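Local coordinates for cellulose biosynthesis protein BcsG (PDB 5OLT) that is required for cellulose biosynthesis in Salmonella typhimurium, seen here as its zinc-binding extramembrane domain, a member of the alkaline phosphatase family, at residues P19-P24 and I363-K368; T47-L52 and L324-V329; A56-L61 and N207-T212; M80-W85 and R237-F242; A193-W198 and D246-E251. All blocks are in the same frame, centred on the assembly; numbering follows the deposited sequence. Where two conformers were deposited one is given.

Contact 1: P19-P24 and I363-K368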
# COMPACT_ATOMS: atom_id res chain seq x y z
N PRO A 19 -4.29 -10.39 17.71
CA PRO A 19 -4.55 -10.70 19.12
C PRO A 19 -6.06 -10.91 19.36
O PRO A 19 -6.89 -10.16 18.81
CB PRO A 19 -4.08 -9.44 19.85
CG PRO A 19 -3.12 -8.78 18.91
CD PRO A 19 -3.68 -9.05 17.56
N ALA A 20 -6.40 -11.90 20.17
CA ALA A 20 -7.78 -12.25 20.45
C ALA A 20 -8.57 -11.11 21.10
O ALA A 20 -7.99 -10.27 21.82
CB ALA A 20 -7.83 -13.48 21.34
N GLN A 21 -9.89 -11.11 20.87
CA GLN A 21 -10.79 -10.07 21.38
C GLN A 21 -11.96 -10.68 22.13
O GLN A 21 -13.12 -10.30 21.92
CB GLN A 21 -11.33 -9.19 20.24
CG GLN A 21 -10.23 -8.52 19.48
CD GLN A 21 -10.74 -7.67 18.34
OE1 GLN A 21 -11.81 -7.94 17.74
NE2 GLN A 21 -10.00 -6.61 18.05
N THR A 22 -11.66 -11.60 23.02
CA THR A 22 -12.75 -12.24 23.77
C THR A 22 -13.24 -11.40 24.95
O THR A 22 -14.41 -11.50 25.30
CB THR A 22 -12.38 -13.64 24.27
OG1 THR A 22 -11.18 -13.54 25.03
CG2 THR A 22 -12.17 -14.59 23.10
N ALA A 23 -12.38 -10.57 25.55
CA ALA A 23 -12.80 -9.72 26.69
C ALA A 23 -13.91 -8.72 26.29
O ALA A 23 -13.95 -8.27 25.12
CB ALA A 23 -11.61 -8.96 27.26
N PRO A 24 -14.80 -8.35 27.24
CA PRO A 24 -15.87 -7.39 26.88
C PRO A 24 -15.31 -6.02 26.48
O PRO A 24 -14.25 -5.64 26.97
CB PRO A 24 -16.73 -7.32 28.15
CG PRO A 24 -16.43 -8.59 28.85
CD PRO A 24 -14.97 -8.82 28.64
N ILE A 363 -10.12 1.21 15.74
CA ILE A 363 -9.98 -0.26 15.70
C ILE A 363 -11.32 -0.91 15.43
O ILE A 363 -12.37 -0.26 15.57
CB ILE A 363 -9.39 -0.85 17.03
CG1 ILE A 363 -10.39 -0.72 18.19
CG2 ILE A 363 -8.05 -0.14 17.33
CD1 ILE A 363 -9.90 -1.33 19.51
N GLN A 364 -11.27 -2.18 15.03
CA GLN A 364 -12.44 -3.04 15.00
C GLN A 364 -12.33 -3.98 16.19
O GLN A 364 -11.30 -4.62 16.37
CB GLN A 364 -12.51 -3.85 13.71
CG GLN A 364 -12.71 -3.01 12.47
CD GLN A 364 -14.16 -2.65 12.22
OE1 GLN A 364 -15.07 -3.13 12.89
NE2 GLN A 364 -14.39 -1.82 11.24
N TYR A 365 -13.36 -4.06 17.00
CA TYR A 365 -13.30 -4.93 18.20
C TYR A 365 -14.61 -5.68 18.23
O TYR A 365 -15.68 -5.06 18.27
CB TYR A 365 -13.11 -4.10 19.49
CG TYR A 365 -12.76 -4.97 20.67
CD1 TYR A 365 -13.76 -5.60 21.41
CD2 TYR A 365 -11.41 -5.19 21.04
CE1 TYR A 365 -13.45 -6.44 22.48
CE2 TYR A 365 -11.08 -6.04 22.08
CZ TYR A 365 -12.11 -6.65 22.81
OH TYR A 365 -11.79 -7.49 23.86
N GLN A 366 -14.51 -7.02 18.19
CA GLN A 366 -15.65 -7.91 18.05
C GLN A 366 -16.57 -7.44 16.92
O GLN A 366 -17.80 -7.39 17.05
CB GLN A 366 -16.40 -8.06 19.38
CG GLN A 366 -15.55 -8.77 20.42
CD GLN A 366 -16.22 -8.88 21.77
OE1 GLN A 366 -17.35 -8.45 21.95
NE2 GLN A 366 -15.51 -9.44 22.73
N GLY A 367 -15.92 -7.04 15.82
CA GLY A 367 -16.61 -6.72 14.57
C GLY A 367 -17.24 -5.34 14.51
O GLY A 367 -17.96 -5.05 13.55
N LYS A 368 -16.97 -4.47 15.49
CA LYS A 368 -17.59 -3.15 15.53
C LYS A 368 -16.47 -2.11 15.61
O LYS A 368 -15.48 -2.34 16.29
CB LYS A 368 -18.49 -3.00 16.77
CG LYS A 368 -19.63 -4.02 16.84
CD LYS A 368 -20.49 -3.89 18.11
CE LYS A 368 -21.01 -2.47 18.34
NZ LYS A 368 -22.44 -2.46 18.77
O HOH W 1 -9.23 -8.21 24.25
O HOH W 2 -12.97 -7.35 15.26
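Gln21 lies along the end of strand 360-365 and takes hold of it through both ends of its amide. NE2 donates to Gln364 O at 2.9 Å, in the carbonyl plane and on a lone pair. OE1 accepts from Gln366 N, which comes from above the amide's carbonyl plane. The base of the same side chain packs on Tyr365, Gln21 CB lying 3.9 Å from the ring centroid, over one face and offset toward the rim. At the ring edge Tyr365 OH donates to Ala23 O across 2.6 Å. The outer side is more open: exposed Gln366, extended beyond CG (chi2 177°), carries NE2 back to a hydrogen bond with Gln21 O (2.7 Å), while one water joins Gln21 OE1 to Gly367 N and another donates to Tyr365 OH. A type I' turn from Tyr365 to Lys368 connects strands 360-365 and 368-373 of the four-stranded antiparallel sheet, and helix 27-42 packs against it, with Trp33 meeting Tyr365 edge-to-face.

Contact 2: T47-L52 and L324-V329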
# COMPACT_ATOMS: atom_id res chain seq x y z
N THR A 47 11.86 -11.42 6.75
CA THR A 47 13.32 -11.63 6.64
C THR A 47 13.74 -11.73 5.18
O THR A 47 13.27 -12.62 4.47
CB THR A 47 13.78 -12.85 7.44
OG1 THR A 47 13.47 -12.61 8.82
CG2 THR A 47 15.28 -13.03 7.32
N PHE A 48 14.55 -10.77 4.76
CA PHE A 48 15.22 -10.82 3.45
C PHE A 48 16.46 -11.72 3.51
O PHE A 48 17.10 -11.83 4.56
CB PHE A 48 15.55 -9.42 2.96
CG PHE A 48 14.36 -8.70 2.41
CD1 PHE A 48 13.42 -8.11 3.26
CD2 PHE A 48 14.15 -8.65 1.02
CE1 PHE A 48 12.30 -7.49 2.74
CE2 PHE A 48 13.03 -8.04 0.50
CZ PHE A 48 12.10 -7.43 1.35
N PRO A 49 16.80 -12.36 2.38
CA PRO A 49 18.05 -13.14 2.37
C PRO A 49 19.27 -12.24 2.53
O PRO A 49 19.22 -11.05 2.19
CB PRO A 49 18.08 -13.76 0.97
CG PRO A 49 17.19 -12.87 0.15
CD PRO A 49 16.09 -12.44 1.09
N ALA A 50 20.37 -12.83 3.03
CA ALA A 50 21.64 -12.14 3.20
C ALA A 50 22.20 -11.63 1.87
O ALA A 50 22.72 -10.51 1.79
CB ALA A 50 22.63 -13.07 3.90
N GLN A 51 22.08 -12.43 0.81
CA GLN A 51 22.46 -12.00 -0.54
C GLN A 51 21.60 -12.82 -1.49
O GLN A 51 21.00 -13.82 -1.08
CB GLN A 51 23.98 -12.16 -0.84
CG GLN A 51 24.47 -13.60 -0.91
CD GLN A 51 24.31 -14.37 0.40
OE1 GLN A 51 24.79 -13.94 1.45
NE2 GLN A 51 23.62 -15.50 0.33
N LEU A 52 21.54 -12.39 -2.75
CA LEU A 52 20.82 -13.17 -3.75
C LEU A 52 21.67 -14.33 -4.21
O LEU A 52 22.89 -14.18 -4.29
CB LEU A 52 20.46 -12.27 -4.94
CG LEU A 52 19.47 -11.15 -4.65
CD1 LEU A 52 19.21 -10.32 -5.90
CD2 LEU A 52 18.18 -11.69 -4.06
N LEU A 324 5.16 -10.58 -0.02
CA LEU A 324 5.12 -10.94 -1.43
C LEU A 324 6.39 -10.54 -2.16
O LEU A 324 6.89 -11.31 -3.01
CB LEU A 324 3.89 -10.30 -2.12
CG LEU A 324 2.55 -11.00 -1.79
CD1 LEU A 324 1.40 -10.12 -2.23
CD2 LEU A 324 2.45 -12.40 -2.44
N VAL A 325 6.97 -9.38 -1.80
CA VAL A 325 8.26 -8.97 -2.37
C VAL A 325 9.36 -9.97 -2.02
O VAL A 325 10.12 -10.35 -2.91
CB VAL A 325 8.63 -7.50 -1.99
CG1 VAL A 325 10.05 -7.15 -2.48
CG2 VAL A 325 7.58 -6.53 -2.58
N VAL A 326 9.47 -10.39 -0.76
CA VAL A 326 10.56 -11.30 -0.48
C VAL A 326 10.35 -12.64 -1.23
O VAL A 326 11.33 -13.20 -1.71
CB VAL A 326 10.80 -11.44 1.02
CG1 VAL A 326 9.83 -12.39 1.67
CG2 VAL A 326 12.23 -11.84 1.32
N ARG A 327 9.08 -13.08 -1.38
CA ARG A 327 8.79 -14.33 -2.12
C ARG A 327 9.23 -14.21 -3.57
O ARG A 327 9.63 -15.22 -4.19
CB ARG A 327 7.31 -14.71 -2.01
CG ARG A 327 6.96 -15.08 -0.57
CD ARG A 327 5.52 -15.49 -0.43
NE ARG A 327 5.22 -15.82 0.97
CZ ARG A 327 4.06 -16.35 1.36
NH1 ARG A 327 3.12 -16.66 0.47
NH2 ARG A 327 3.82 -16.58 2.65
N ALA A 328 9.26 -12.99 -4.09
CA ALA A 328 9.67 -12.75 -5.48
C ALA A 328 11.11 -12.34 -5.64
O ALA A 328 11.57 -12.27 -6.78
CB ALA A 328 8.80 -11.67 -6.07
N VAL A 329 11.82 -12.03 -4.54
CA VAL A 329 13.05 -11.22 -4.66
C VAL A 329 14.20 -11.87 -5.43
O VAL A 329 14.98 -11.16 -6.07
CB VAL A 329 13.54 -10.67 -3.27
CG1 VAL A 329 14.25 -11.76 -2.47
CG2 VAL A 329 14.42 -9.45 -3.44
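Val326 and Phe48 meet because of their first torsions. In Val326 CG1 sits between the backbone N and the carbonyl carbon (chi1 81°), which sends CG2 out from the helix toward the loop. Phe48 sets its CG beside the backbone N (chi1 -77°), swinging the ring back over the helix although its CB does not point there. The result is a CH-pi contact: Val326 CG2 stands 3.9 Å from the Phe48 ring centroid, over one face but displaced toward the rim. Val326 was modelled in two conformers, so this detail holds for the one described. The same methyl lies 3.4 Å from Thr47 O. Val325 CG1 and Val329 CG2 approach the ring at its edge, both near its plane. Farther along the loop, Pro49 and Val329 reach toward each other tip to tip, with Pro49 CD 4.1 Å from Val329 CG1. Leu52 CD2 ends 3.8 Å from Val329 O. The interface is packing alone, mostly apolar side chains with two methyls set against backbone carbonyls. Leu132 and Asn135 of helix 132-138 also touch Phe48, while Leu324, Val325 and Ala328 turn to Met260 of strand 259-265. This sheet-helix layering is consistent with the alpha/beta sandwich of the alkaline phosphatase family, here with a loop laid over helix 318-328.

Contact 3: A56-L61 and N207-T212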
# COMPACT_ATOMS: atom_id res chain seq x y z
N ALA A 56 19.98 -15.96 -9.38
CA ALA A 56 18.83 -15.04 -9.23
C ALA A 56 18.57 -14.36 -10.56
O ALA A 56 19.47 -14.14 -11.37
CB ALA A 56 19.10 -14.00 -8.15
N GLN A 57 17.31 -14.03 -10.80
CA GLN A 57 16.89 -13.38 -12.04
C GLN A 57 16.53 -11.93 -11.77
O GLN A 57 15.67 -11.66 -10.91
CB GLN A 57 15.69 -14.12 -12.63
CG GLN A 57 15.99 -15.57 -12.92
CD GLN A 57 17.08 -15.73 -13.97
OE1 GLN A 57 16.95 -15.24 -15.07
NE2 GLN A 57 18.17 -16.40 -13.61
N PRO A 58 17.15 -10.98 -12.49
CA PRO A 58 16.83 -9.55 -12.33
C PRO A 58 15.39 -9.26 -12.77
O PRO A 58 14.86 -9.87 -13.70
CB PRO A 58 17.80 -8.84 -13.28
CG PRO A 58 18.89 -9.82 -13.52
CD PRO A 58 18.26 -11.16 -13.46
N PHE A 59 14.76 -8.35 -12.05
CA PHE A 59 13.46 -7.82 -12.43
C PHE A 59 13.31 -6.44 -11.80
O PHE A 59 14.14 -6.06 -10.96
CB PHE A 59 12.33 -8.76 -11.98
CG PHE A 59 12.11 -8.80 -10.47
CD1 PHE A 59 12.93 -9.58 -9.65
CD2 PHE A 59 11.10 -8.02 -9.88
CE1 PHE A 59 12.73 -9.62 -8.27
CE2 PHE A 59 10.88 -8.09 -8.50
CZ PHE A 59 11.71 -8.88 -7.69
N ASP A 60 12.26 -5.73 -12.20
CA ASP A 60 11.93 -4.42 -11.63
C ASP A 60 10.69 -4.48 -10.76
O ASP A 60 9.69 -5.12 -11.13
CB ASP A 60 11.69 -3.39 -12.74
CG ASP A 60 12.88 -3.18 -13.63
OD1 ASP A 60 14.00 -3.15 -13.10
OD2 ASP A 60 12.68 -3.01 -14.87
N LEU A 61 10.77 -3.87 -9.58
CA LEU A 61 9.60 -3.65 -8.69
C LEU A 61 9.10 -2.23 -8.89
O LEU A 61 9.89 -1.28 -8.84
CB LEU A 61 9.99 -3.88 -7.21
CG LEU A 61 8.90 -3.47 -6.21
CD1 LEU A 61 7.70 -4.40 -6.29
CD2 LEU A 61 9.41 -3.48 -4.77
N ASN A 207 19.30 -5.90 -18.08
CA ASN A 207 18.92 -6.88 -17.06
C ASN A 207 19.28 -6.27 -15.69
O ASN A 207 19.89 -6.90 -14.81
CB ASN A 207 19.63 -8.23 -17.28
CG ASN A 207 21.12 -8.19 -16.91
OD1 ASN A 207 21.76 -7.13 -16.92
ND2 ASN A 207 21.66 -9.36 -16.56
N SER A 208 18.93 -5.01 -15.53
CA SER A 208 19.09 -4.38 -14.25
C SER A 208 17.97 -4.82 -13.32
O SER A 208 16.88 -5.28 -13.74
CB SER A 208 19.12 -2.87 -14.39
OG SER A 208 20.45 -2.38 -14.31
N ARG A 209 18.26 -4.72 -12.05
CA ARG A 209 17.19 -4.79 -11.08
C ARG A 209 17.00 -3.46 -10.40
O ARG A 209 17.95 -2.75 -10.09
CB ARG A 209 17.27 -5.97 -10.10
CG ARG A 209 18.51 -6.06 -9.32
CD ARG A 209 18.57 -7.26 -8.39
NE ARG A 209 18.45 -8.66 -8.84
CZ ARG A 209 19.41 -9.37 -9.43
NH1 ARG A 209 20.54 -8.79 -9.80
NH2 ARG A 209 19.22 -10.66 -9.70
N SER A 210 15.74 -3.11 -10.23
CA SER A 210 15.42 -1.78 -9.70
C SER A 210 14.13 -1.85 -8.91
O SER A 210 13.33 -2.73 -9.11
CB SER A 210 15.29 -0.74 -10.80
OG SER A 210 14.12 -0.94 -11.58
N ALA A 211 13.96 -0.86 -8.05
CA ALA A 211 12.76 -0.76 -7.21
C ALA A 211 12.39 0.70 -7.19
O ALA A 211 13.19 1.55 -6.80
CB ALA A 211 13.03 -1.27 -5.80
N THR A 212 11.16 1.00 -7.60
CA THR A 212 10.68 2.36 -7.75
C THR A 212 9.47 2.59 -6.87
O THR A 212 8.52 1.79 -6.87
CB THR A 212 10.29 2.63 -9.23
OG1 THR A 212 11.45 2.46 -10.02
CG2 THR A 212 9.76 4.02 -9.43
O HOH W 3 21.69 -11.69 -10.63
O HOH W 4 16.52 -10.91 -8.35
O HOH W 5 11.67 -0.14 -10.72
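Arg209 runs back beside Pro58, bent at chi3 (58°). Its CB lies 3.2 Å from Phe59 O. NE donates to a water that passes the bond on to Gln57 O, and CZ brings one guanidinium face over Pro58 CA. At the end, NH2 approaches Ala56 CB to 3.7 Å and donates to a second water, in plane with the guanidinium; that water gives a weak bond to Ala56 O. Beyond the arginine the chains become parallel strands of the central sheet. Leu61 N donates to Ser210 O (2.8 Å) and Thr212 N to Leu61 O (2.9 Å). On the sheet face bearing Asp60, Ser210 OG donates to Asp60 OD1 at 2.7 Å, from well above the carboxylate plane, and also accepts from a water that donates to Leu61 O. Asp60 OD2 forms a salt bridge with Arg257. The buried carboxylate therefore has partners on both oxygens, which would favour its charged form, whereas the guanidinium reaches the neighbouring backbone carbonyls through water.

Contact 4: M80-W85 and R237-F242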
# COMPACT_ATOMS: atom_id res chain seq x y z
N MET A 80 -16.51 -0.16 -9.69
CA MET A 80 -16.17 -1.52 -9.31
C MET A 80 -15.98 -2.47 -10.49
O MET A 80 -15.23 -3.43 -10.38
CB MET A 80 -17.21 -2.09 -8.36
CG MET A 80 -17.24 -1.38 -7.03
SD MET A 80 -15.77 -1.70 -6.04
CE MET A 80 -16.08 -3.39 -5.52
N SER A 81 -16.58 -2.15 -11.63
CA SER A 81 -16.43 -3.02 -12.79
C SER A 81 -15.42 -2.50 -13.81
O SER A 81 -15.33 -3.03 -14.93
CB SER A 81 -17.78 -3.28 -13.46
OG SER A 81 -18.34 -2.07 -13.90
N HIS A 82 -14.65 -1.46 -13.44
CA HIS A 82 -13.59 -1.03 -14.33
C HIS A 82 -12.67 -2.23 -14.63
O HIS A 82 -12.33 -2.97 -13.70
CB HIS A 82 -12.77 0.10 -13.72
CG HIS A 82 -11.88 0.75 -14.73
ND1 HIS A 82 -10.71 0.17 -15.17
CD2 HIS A 82 -12.05 1.89 -15.46
CE1 HIS A 82 -10.19 0.93 -16.12
NE2 HIS A 82 -10.98 1.98 -16.30
N PRO A 83 -12.26 -2.43 -15.90
CA PRO A 83 -11.43 -3.57 -16.26
C PRO A 83 -10.12 -3.67 -15.47
O PRO A 83 -9.60 -4.76 -15.34
CB PRO A 83 -11.12 -3.36 -17.75
CG PRO A 83 -12.13 -2.39 -18.25
CD PRO A 83 -12.73 -1.67 -17.09
N LEU A 84 -9.60 -2.56 -14.93
CA LEU A 84 -8.32 -2.61 -14.19
C LEU A 84 -8.37 -3.68 -13.10
O LEU A 84 -7.40 -4.43 -12.93
CB LEU A 84 -8.01 -1.24 -13.56
CG LEU A 84 -6.73 -1.20 -12.68
CD1 LEU A 84 -5.49 -1.36 -13.54
CD2 LEU A 84 -6.75 0.12 -11.92
N TRP A 85 -9.48 -3.77 -12.36
CA TRP A 85 -9.51 -4.67 -11.21
C TRP A 85 -9.33 -6.10 -11.62
O TRP A 85 -8.74 -6.85 -10.87
CB TRP A 85 -10.79 -4.51 -10.36
CG TRP A 85 -11.05 -3.07 -10.04
CD1 TRP A 85 -12.13 -2.33 -10.43
CD2 TRP A 85 -10.20 -2.19 -9.29
NE1 TRP A 85 -12.00 -1.05 -9.99
CE2 TRP A 85 -10.84 -0.93 -9.27
CE3 TRP A 85 -8.95 -2.34 -8.61
CZ2 TRP A 85 -10.28 0.18 -8.63
CZ3 TRP A 85 -8.42 -1.23 -7.98
CH2 TRP A 85 -9.08 0.00 -8.01
N ARG A 237 -11.83 11.68 -12.88
CA ARG A 237 -10.41 11.52 -12.61
C ARG A 237 -10.03 10.07 -12.37
O ARG A 237 -8.94 9.63 -12.77
CB ARG A 237 -9.99 12.42 -11.46
CG ARG A 237 -10.00 13.90 -11.86
CD ARG A 237 -9.62 14.74 -10.67
NE ARG A 237 -10.74 14.83 -9.74
CZ ARG A 237 -10.63 14.93 -8.42
NH1 ARG A 237 -9.43 14.77 -7.83
NH2 ARG A 237 -11.72 15.08 -7.67
N ALA A 238 -10.90 9.35 -11.66
CA ALA A 238 -10.59 7.94 -11.34
C ALA A 238 -10.66 7.09 -12.60
O ALA A 238 -9.77 6.28 -12.83
CB ALA A 238 -11.51 7.43 -10.25
N GLN A 239 -11.70 7.29 -13.44
CA GLN A 239 -11.74 6.60 -14.72
C GLN A 239 -10.48 6.89 -15.55
O GLN A 239 -9.92 5.96 -16.16
CB GLN A 239 -13.00 7.04 -15.48
CG GLN A 239 -13.11 6.44 -16.87
CD GLN A 239 -13.52 4.97 -16.89
OE1 GLN A 239 -14.27 4.50 -16.00
NE2 GLN A 239 -13.06 4.24 -17.93
N LYS A 240 -10.07 8.16 -15.62
CA LYS A 240 -8.89 8.54 -16.38
C LYS A 240 -7.66 7.82 -15.85
O LYS A 240 -6.88 7.26 -16.62
CB LYS A 240 -8.69 10.06 -16.31
CG LYS A 240 -7.41 10.59 -16.95
CD LYS A 240 -7.43 12.11 -16.92
CE LYS A 240 -6.20 12.76 -17.52
NZ LYS A 240 -6.34 13.03 -18.96
N LEU A 241 -7.50 7.81 -14.53
CA LEU A 241 -6.35 7.12 -13.92
C LEU A 241 -6.39 5.62 -14.22
O LEU A 241 -5.36 5.04 -14.60
CB LEU A 241 -6.35 7.34 -12.40
CG LEU A 241 -5.27 6.55 -11.64
CD1 LEU A 241 -3.84 6.90 -12.11
CD2 LEU A 241 -5.42 6.78 -10.15
N PHE A 242 -7.56 5.01 -14.05
CA PHE A 242 -7.63 3.57 -14.23
C PHE A 242 -7.41 3.20 -15.69
O PHE A 242 -6.76 2.20 -15.98
CB PHE A 242 -8.96 3.01 -13.73
CG PHE A 242 -9.23 3.26 -12.26
CD1 PHE A 242 -8.22 3.58 -11.35
CD2 PHE A 242 -10.55 3.13 -11.78
CE1 PHE A 242 -8.55 3.82 -10.02
CE2 PHE A 242 -10.86 3.38 -10.44
CZ PHE A 242 -9.84 3.71 -9.56
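Phe242 CB sits over the centre of the His82 ring, 3.4 Å from its centroid, in a CH-pi contact. These two side chains and Trp85 form an aromatic cluster between helix 234-255 and the chain entering helix 84-87. His82 keeps CG anti to its own backbone N (chi1 -167°), which brings the imidazole to Phe242. The Phe242 ring turns an edge to the face of His82, with planes at 74°. Trp85 in turn presents its edge to the Phe242 face, and its CZ2 comes within 3.7 Å of Phe242 CZ. Leu84 crosses Phe242 at about a right angle, touching CD1 with its CD2 (3.8 Å). Pro83 CD packs on the opposite face of the imidazole. Gln239 approaches its edge, OE1 lying 3.5 Å from His82 CD2; Gln239 NE2 and His82 NE2 both bond to Asp243, although amide and ring planes are 49° apart, consistent with a proton on His82 NE2. The other imidazole nitrogen caps the short helix: Leu84 N donates to His82 ND1 at 3.0 Å, close to the ring plane.

Contact 5: A193-W198 and D246-E251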
# COMPACT_ATOMS: atom_id res chain seq x y z
N ALA A 193 2.20 9.39 -19.02
CA ALA A 193 3.49 9.98 -19.44
C ALA A 193 4.61 9.71 -18.44
O ALA A 193 5.73 9.37 -18.83
CB ALA A 193 3.34 11.47 -19.67
N VAL A 194 4.30 9.81 -17.14
CA VAL A 194 5.28 9.50 -16.10
C VAL A 194 5.71 8.02 -16.22
O VAL A 194 6.90 7.71 -16.14
CB VAL A 194 4.70 9.76 -14.69
CG1 VAL A 194 5.65 9.28 -13.62
CG2 VAL A 194 4.43 11.25 -14.47
N LEU A 195 4.75 7.12 -16.41
CA LEU A 195 5.04 5.68 -16.45
C LEU A 195 5.81 5.34 -17.72
O LEU A 195 6.70 4.50 -17.67
CB LEU A 195 3.74 4.86 -16.36
CG LEU A 195 3.15 4.86 -14.96
CD1 LEU A 195 1.66 4.47 -15.04
CD2 LEU A 195 3.92 3.89 -14.05
N ASN A 196 5.46 5.95 -18.84
CA ASN A 196 6.20 5.68 -20.09
C ASN A 196 7.65 6.16 -20.01
O ASN A 196 8.56 5.50 -20.55
CB ASN A 196 5.48 6.27 -21.27
CG ASN A 196 4.38 5.35 -21.77
OD1 ASN A 196 4.44 4.12 -21.63
ND2 ASN A 196 3.36 5.94 -22.38
N ARG A 197 7.87 7.28 -19.34
CA ARG A 197 9.23 7.79 -19.11
C ARG A 197 10.01 6.80 -18.25
O ARG A 197 11.16 6.47 -18.51
CB ARG A 197 9.18 9.19 -18.49
CG ARG A 197 10.58 9.68 -18.08
CD ARG A 197 10.56 11.14 -17.68
NE ARG A 197 10.27 12.01 -18.83
CZ ARG A 197 10.27 13.34 -18.80
NH1 ARG A 197 10.57 14.00 -17.69
NH2 ARG A 197 10.01 14.02 -19.93
N TRP A 198 9.37 6.27 -17.20
CA TRP A 198 9.98 5.25 -16.37
C TRP A 198 10.36 4.01 -17.21
O TRP A 198 11.48 3.48 -17.08
CB TRP A 198 9.00 4.88 -15.25
CG TRP A 198 9.43 3.73 -14.40
CD1 TRP A 198 10.26 3.80 -13.33
CD2 TRP A 198 9.11 2.36 -14.58
NE1 TRP A 198 10.48 2.55 -12.81
CE2 TRP A 198 9.78 1.63 -13.56
CE3 TRP A 198 8.30 1.66 -15.49
CZ2 TRP A 198 9.67 0.25 -13.42
CZ3 TRP A 198 8.21 0.28 -15.36
CH2 TRP A 198 8.89 -0.41 -14.34
N ASP A 246 -4.33 0.87 -16.94
CA ASP A 246 -4.57 -0.29 -17.78
C ASP A 246 -3.81 -0.21 -19.09
O ASP A 246 -3.26 -1.22 -19.55
CB ASP A 246 -6.07 -0.47 -18.02
CG ASP A 246 -6.46 -1.91 -18.16
OD1 ASP A 246 -5.95 -2.76 -17.37
OD2 ASP A 246 -7.28 -2.19 -19.05
N ALA A 247 -3.73 0.98 -19.68
CA ALA A 247 -2.97 1.20 -20.90
C ALA A 247 -1.50 0.91 -20.63
O ALA A 247 -0.84 0.24 -21.43
CB ALA A 247 -3.17 2.60 -21.42
N PHE A 248 -0.99 1.36 -19.48
CA PHE A 248 0.37 1.06 -19.14
C PHE A 248 0.62 -0.42 -18.91
O PHE A 248 1.66 -0.93 -19.33
CB PHE A 248 0.83 1.88 -17.93
CG PHE A 248 2.28 1.73 -17.71
CD1 PHE A 248 3.17 2.20 -18.70
CD2 PHE A 248 2.78 1.09 -16.59
CE1 PHE A 248 4.53 2.08 -18.57
CE2 PHE A 248 4.19 0.94 -16.45
CZ PHE A 248 5.04 1.42 -17.46
N PHE A 249 -0.31 -1.12 -18.27
CA PHE A 249 -0.16 -2.56 -18.10
C PHE A 249 0.00 -3.21 -19.47
O PHE A 249 0.83 -4.11 -19.65
CB PHE A 249 -1.34 -3.15 -17.35
CG PHE A 249 -1.36 -2.86 -15.87
CD1 PHE A 249 -0.42 -2.00 -15.25
CD2 PHE A 249 -2.31 -3.48 -15.06
CE1 PHE A 249 -0.46 -1.76 -13.86
CE2 PHE A 249 -2.35 -3.26 -13.69
CZ PHE A 249 -1.44 -2.39 -13.10
N THR A 250 -0.79 -2.76 -20.45
CA THR A 250 -0.66 -3.29 -21.84
C THR A 250 0.73 -3.01 -22.44
O THR A 250 1.35 -3.92 -23.06
CB THR A 250 -1.80 -2.76 -22.73
OG1 THR A 250 -3.04 -3.18 -22.14
CG2 THR A 250 -1.71 -3.30 -24.12
N GLU A 251 1.24 -1.80 -22.25
CA GLU A 251 2.60 -1.45 -22.66
C GLU A 251 3.63 -2.34 -21.98
O GLU A 251 4.60 -2.79 -22.63
CB GLU A 251 2.95 0.03 -22.40
CG GLU A 251 2.26 1.01 -23.32
CD GLU A 251 2.43 0.63 -24.78
OE1 GLU A 251 3.58 0.69 -25.28
OE2 GLU A 251 1.41 0.24 -25.43
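Phe248 bridges helix 191-203 and helix 234-255, and Leu195 and Asn196 supply most of what it touches. With its CG opposite the backbone N (chi1 -171°), the phenyl group extends from its helix across to the other. Leu195 CB stands over the centre of the ring, 3.5 Å from the centroid, as a CH-pi contact. The leucine's branches spread over the same ring: CD1 lies 3.9 Å from Phe248 CG, and CD2 is 3.8 Å from Phe248 CE2. The ring also reaches the backbone of the other helix, Phe248 CE1 lying 3.4 Å from Leu195 O. At the rim, Asn196 OD1 lies in the ring plane, 3.7 Å from Phe248 CE1. Trp198 meets the rim too, edge against edge, its CE3 3.8 Å from Phe248 CZ, while its NE1 bonds to Thr212 OG1 on the sheet. The two segments run nearly parallel, 17° apart, with axes 10.3 Å from each other. Leu195 and Val194 continue onto Phe214 of strand 210-216, and Phe249 of helix 234-255 meets Phe299 of strand 291-299 edge-to-face, so this is the side-by-side packing of neighbouring helices on one face of the mixed sheet, characteristic of an alpha/beta sandwich.

How the contacts relate
Contacts 4 and 5 are buried, contacts 2 and 3 partly so, and contact 1 lies at the surface, on the separate four-stranded sheet and about 17 Å or more from the others between nearest atoms. Contact 3 joins strands of the central sheet and lies between two helical layers: contact 2 meets it from the Leu61 side, through Val325, and contact 5 from the Asp60 side, through Trp198. Contacts 4 and 5 share helix 234-255 and touch where Leu84 meets Phe249. Chemistry follows place: backbone bonds and a buried carboxylate within the sheet, apolar and aromatic packing around helices, side-chain amides and a tyrosine hydroxyl at the surface, with waters there and in contact 3.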